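Local coordinates for arylesterase (Agrobacterium tumefaciens, PDB 3DCI), which probably hydrolyses ester bonds as a zinc-binding member of the SGNH (GDSL-like) hydrolase family, at residues 194-200 / 217-222. Sequence-based numbering, arbitrary orientation.
Sequences FDAGSVA and AIGRAL
A221 offers a single methyl to two partners: its CB lies 3.6 Å from V199 CG1 and 3.8 Å from F194 CZ, packing against both where they lie side by side, the three atoms forming a triangle. The same ring leans obliquely on L222, whose CD2 comes to 3.5 Å from F194 CD2 and also touches F194 CG. F194, next to last in the strand, already points its CB at the helix, and with CG anti to the backbone N (chi1 -172°) the ring lies along A221 and L222. V199 reaches A221 with both methyls, and CG2 also lies against the backbone of A217 and I218. Deeper in, the extended end of I218 (chi2 174°) lies alongside a pair of alanine methyls, its CG1 3.7 Å from A200 CB and its CD1 3.9 Å from both A196 CB and A200 CB. Contact across this interface is therefore apolar, and polar bonds do their work within the turn. There D195 O accepts from both S198 N and S198 OG, while D195 OD1 takes G197 N at 3.0 Å from above the carboxylate plane, an Asx turn at the start of the 3-10 segment 196-198. Farther out, F194 and A196 pair through their backbones with strand 149-154, and P156 packs on A196, A200 and I218. The arrangement illustrates how helix 212-229 packs on the end of edge strand 192-195 and, mainly, on the turn that follows it, in the alpha/beta/alpha sandwich of the SGNH hydrolase fold.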
ATOM      1  N   PHE A 194     -20.303  25.841  -2.378  1.00 24.52           N
ATOM      2  CA  PHE A 194     -20.955  26.506  -1.256  1.00 25.04           C
ATOM      3  C   PHE A 194     -19.970  26.690  -0.112  1.00 24.98           C
ATOM      4  O   PHE A 194     -19.186  25.788   0.174  1.00 24.90           O
ATOM      5  CB  PHE A 194     -22.165  25.697  -0.787  1.00 26.28           C
ATOM      6  CG  PHE A 194     -23.002  26.405   0.249  1.00 26.43           C
ATOM      7  CD1 PHE A 194     -23.932  27.353  -0.128  1.00 28.86           C
ATOM      8  CD2 PHE A 194     -22.876  26.098   1.591  1.00 30.23           C
ATOM      9  CE1 PHE A 194     -24.699  27.998   0.816  1.00 31.56           C
ATOM     10  CE2 PHE A 194     -23.653  26.747   2.538  1.00 29.30           C
ATOM     11  CZ  PHE A 194     -24.544  27.689   2.154  1.00 29.01           C
ATOM     12  N   ASP A 195     -20.000  27.866   0.514  1.00 24.94           N
ATOM     13  CA  ASP A 195     -19.195  28.135   1.701  1.00 25.03           C
ATOM     14  C   ASP A 195     -19.984  27.867   2.984  1.00 24.96           C
ATOM     15  O   ASP A 195     -20.799  28.675   3.395  1.00 25.02           O
ATOM     16  CB  ASP A 195     -18.683  29.574   1.696  1.00 25.39           C
ATOM     17  CG  ASP A 195     -17.785  29.876   2.899  1.00 25.95           C
ATOM     18  OD1 ASP A 195     -17.315  28.928   3.589  1.00 25.49           O
ATOM     19  OD2 ASP A 195     -17.555  31.059   3.168  1.00 27.44           O
ATOM     20  N   ALA A 196     -19.723  26.725   3.630  1.00 25.45           N
ATOM     21  CA  ALA A 196     -20.399  26.372   4.893  1.00 24.90           C
ATOM     22  C   ALA A 196     -20.107  27.381   5.994  1.00 25.20           C
ATOM     23  O   ALA A 196     -20.908  27.527   6.910  1.00 25.29           O
ATOM     24  CB  ALA A 196     -20.019  24.957   5.348  1.00 25.16           C
ATOM     25  N   GLY A 197     -18.974  28.083   5.902  1.00 25.70           N
ATOM     26  CA  GLY A 197     -18.651  29.169   6.828  1.00 26.04           C
ATOM     27  C   GLY A 197     -19.590  30.364   6.758  1.00 26.49           C
ATOM     28  O   GLY A 197     -19.605  31.184   7.662  1.00 26.55           O
ATOM     29  N   SER A 198     -20.349  30.483   5.671  1.00 26.95           N
ATOM     30  CA  SER A 198     -21.294  31.582   5.512  1.00 27.74           C
ATOM     31  C   SER A 198     -22.529  31.386   6.374  1.00 27.86           C
ATOM     32  O   SER A 198     -23.278  32.322   6.550  1.00 28.31           O
ATOM     33  CB  SER A 198     -21.735  31.726   4.044  1.00 27.94           C
ATOM     34  OG  SER A 198     -22.476  30.576   3.630  1.00 28.91           O
ATOM     35  N   VAL A 199     -22.761  30.166   6.861  1.00 28.57           N
ATOM     36  CA  VAL A 199     -23.917  29.852   7.702  1.00 28.98           C
ATOM     37  C   VAL A 199     -23.592  29.203   9.049  1.00 29.66           C
ATOM     38  O   VAL A 199     -24.493  29.064   9.880  1.00 30.32           O
ATOM     39  CB  VAL A 199     -24.958  28.927   6.989  1.00 29.60           C
ATOM     40  CG1 VAL A 199     -25.512  29.590   5.719  1.00 29.69           C
ATOM     41  CG2 VAL A 199     -24.379  27.537   6.710  1.00 28.30           C
ATOM     42  N   ALA A 200     -22.332  28.838   9.286  1.00 29.58           N
ATOM     43  CA  ALA A 200     -21.962  28.091  10.484  1.00 29.68           C
ATOM     44  C   ALA A 200     -20.582  28.505  10.903  1.00 29.94           C
ATOM     45  O   ALA A 200     -19.743  28.807  10.046  1.00 29.77           O
ATOM     46  CB  ALA A 200     -21.965  26.586  10.200  1.00 30.01           C
ATOM     47  N   ALA A 217     -27.649  23.825  10.696  1.00 26.22           N
ATOM     48  CA  ALA A 217     -27.742  25.013   9.831  1.00 26.05           C
ATOM     49  C   ALA A 217     -27.043  24.779   8.476  1.00 26.37           C
ATOM     50  O   ALA A 217     -27.459  25.324   7.453  1.00 26.36           O
ATOM     51  CB  ALA A 217     -27.195  26.237  10.524  1.00 25.53           C
ATOM     52  N   ILE A 218     -26.012  23.938   8.455  1.00 26.04           N
ATOM     53  CA  ILE A 218     -25.378  23.576   7.195  1.00 26.54           C
ATOM     54  C   ILE A 218     -26.325  22.738   6.329  1.00 26.68           C
ATOM     55  O   ILE A 218     -26.470  22.998   5.121  1.00 26.51           O
ATOM     56  CB  ILE A 218     -24.022  22.855   7.411  1.00 26.53           C
ATOM     57  CG1 ILE A 218     -23.004  23.833   8.005  1.00 26.61           C
ATOM     58  CG2 ILE A 218     -23.480  22.250   6.093  1.00 26.63           C
ATOM     59  CD1 ILE A 218     -21.680  23.181   8.396  1.00 27.51           C
ATOM     60  N   GLY A 219     -26.972  21.741   6.925  1.00 26.68           N
ATOM     61  CA  GLY A 219     -27.892  20.903   6.158  1.00 27.43           C
ATOM     62  C   GLY A 219     -29.061  21.715   5.608  1.00 27.82           C
ATOM     63  O   GLY A 219     -29.485  21.513   4.482  1.00 27.95           O
ATOM     64  N   ARG A 220     -29.577  22.634   6.416  1.00 27.66           N
ATOM     65  CA  ARG A 220     -30.677  23.494   5.988  1.00 29.14           C
ATOM     66  C   ARG A 220     -30.269  24.408   4.831  1.00 28.11           C
ATOM     67  O   ARG A 220     -31.003  24.515   3.853  1.00 27.13           O
ATOM     68  CB  ARG A 220     -31.193  24.295   7.172  1.00 28.99           C
ATOM     69  CG  ARG A 220     -32.219  23.496   7.974  1.00 34.06           C
ATOM     70  CD  ARG A 220     -32.383  23.853   9.481  1.00 35.22           C
ATOM     71  NE  ARG A 220     -32.346  25.270   9.878  1.00 40.45           N
ATOM     72  CZ  ARG A 220     -32.977  26.289   9.284  1.00 43.06           C
ATOM     73  NH1 ARG A 220     -32.858  27.507   9.807  1.00 41.30           N
ATOM     74  NH2 ARG A 220     -33.736  26.123   8.195  1.00 45.97           N
ATOM     75  N   ALA A 221     -29.082  25.015   4.949  1.00 27.69           N
ATOM     76  CA  ALA A 221     -28.543  25.960   3.960  1.00 27.69           C
ATOM     77  C   ALA A 221     -28.214  25.276   2.624  1.00 27.43           C
ATOM     78  O   ALA A 221     -28.349  25.883   1.558  1.00 26.95           O
ATOM     79  CB  ALA A 221     -27.278  26.657   4.517  1.00 27.37           C
ATOM     80  N   LEU A 222     -27.801  24.018   2.677  1.00 26.74           N
ATOM     81  CA  LEU A 222     -27.485  23.263   1.443  1.00 27.36           C
ATOM     82  C   LEU A 222     -28.698  22.862   0.602  1.00 27.29           C
ATOM     83  O   LEU A 222     -28.554  22.566  -0.580  1.00 27.26           O
ATOM     84  CB  LEU A 222     -26.649  22.009   1.756  1.00 26.92           C
ATOM     85  CG  LEU A 222     -25.194  22.282   2.168  1.00 27.26           C
ATOM     86  CD1 LEU A 222     -24.495  20.989   2.542  1.00 25.07           C
ATOM     87  CD2 LEU A 222     -24.426  22.974   1.034  1.00 26.19           C
TER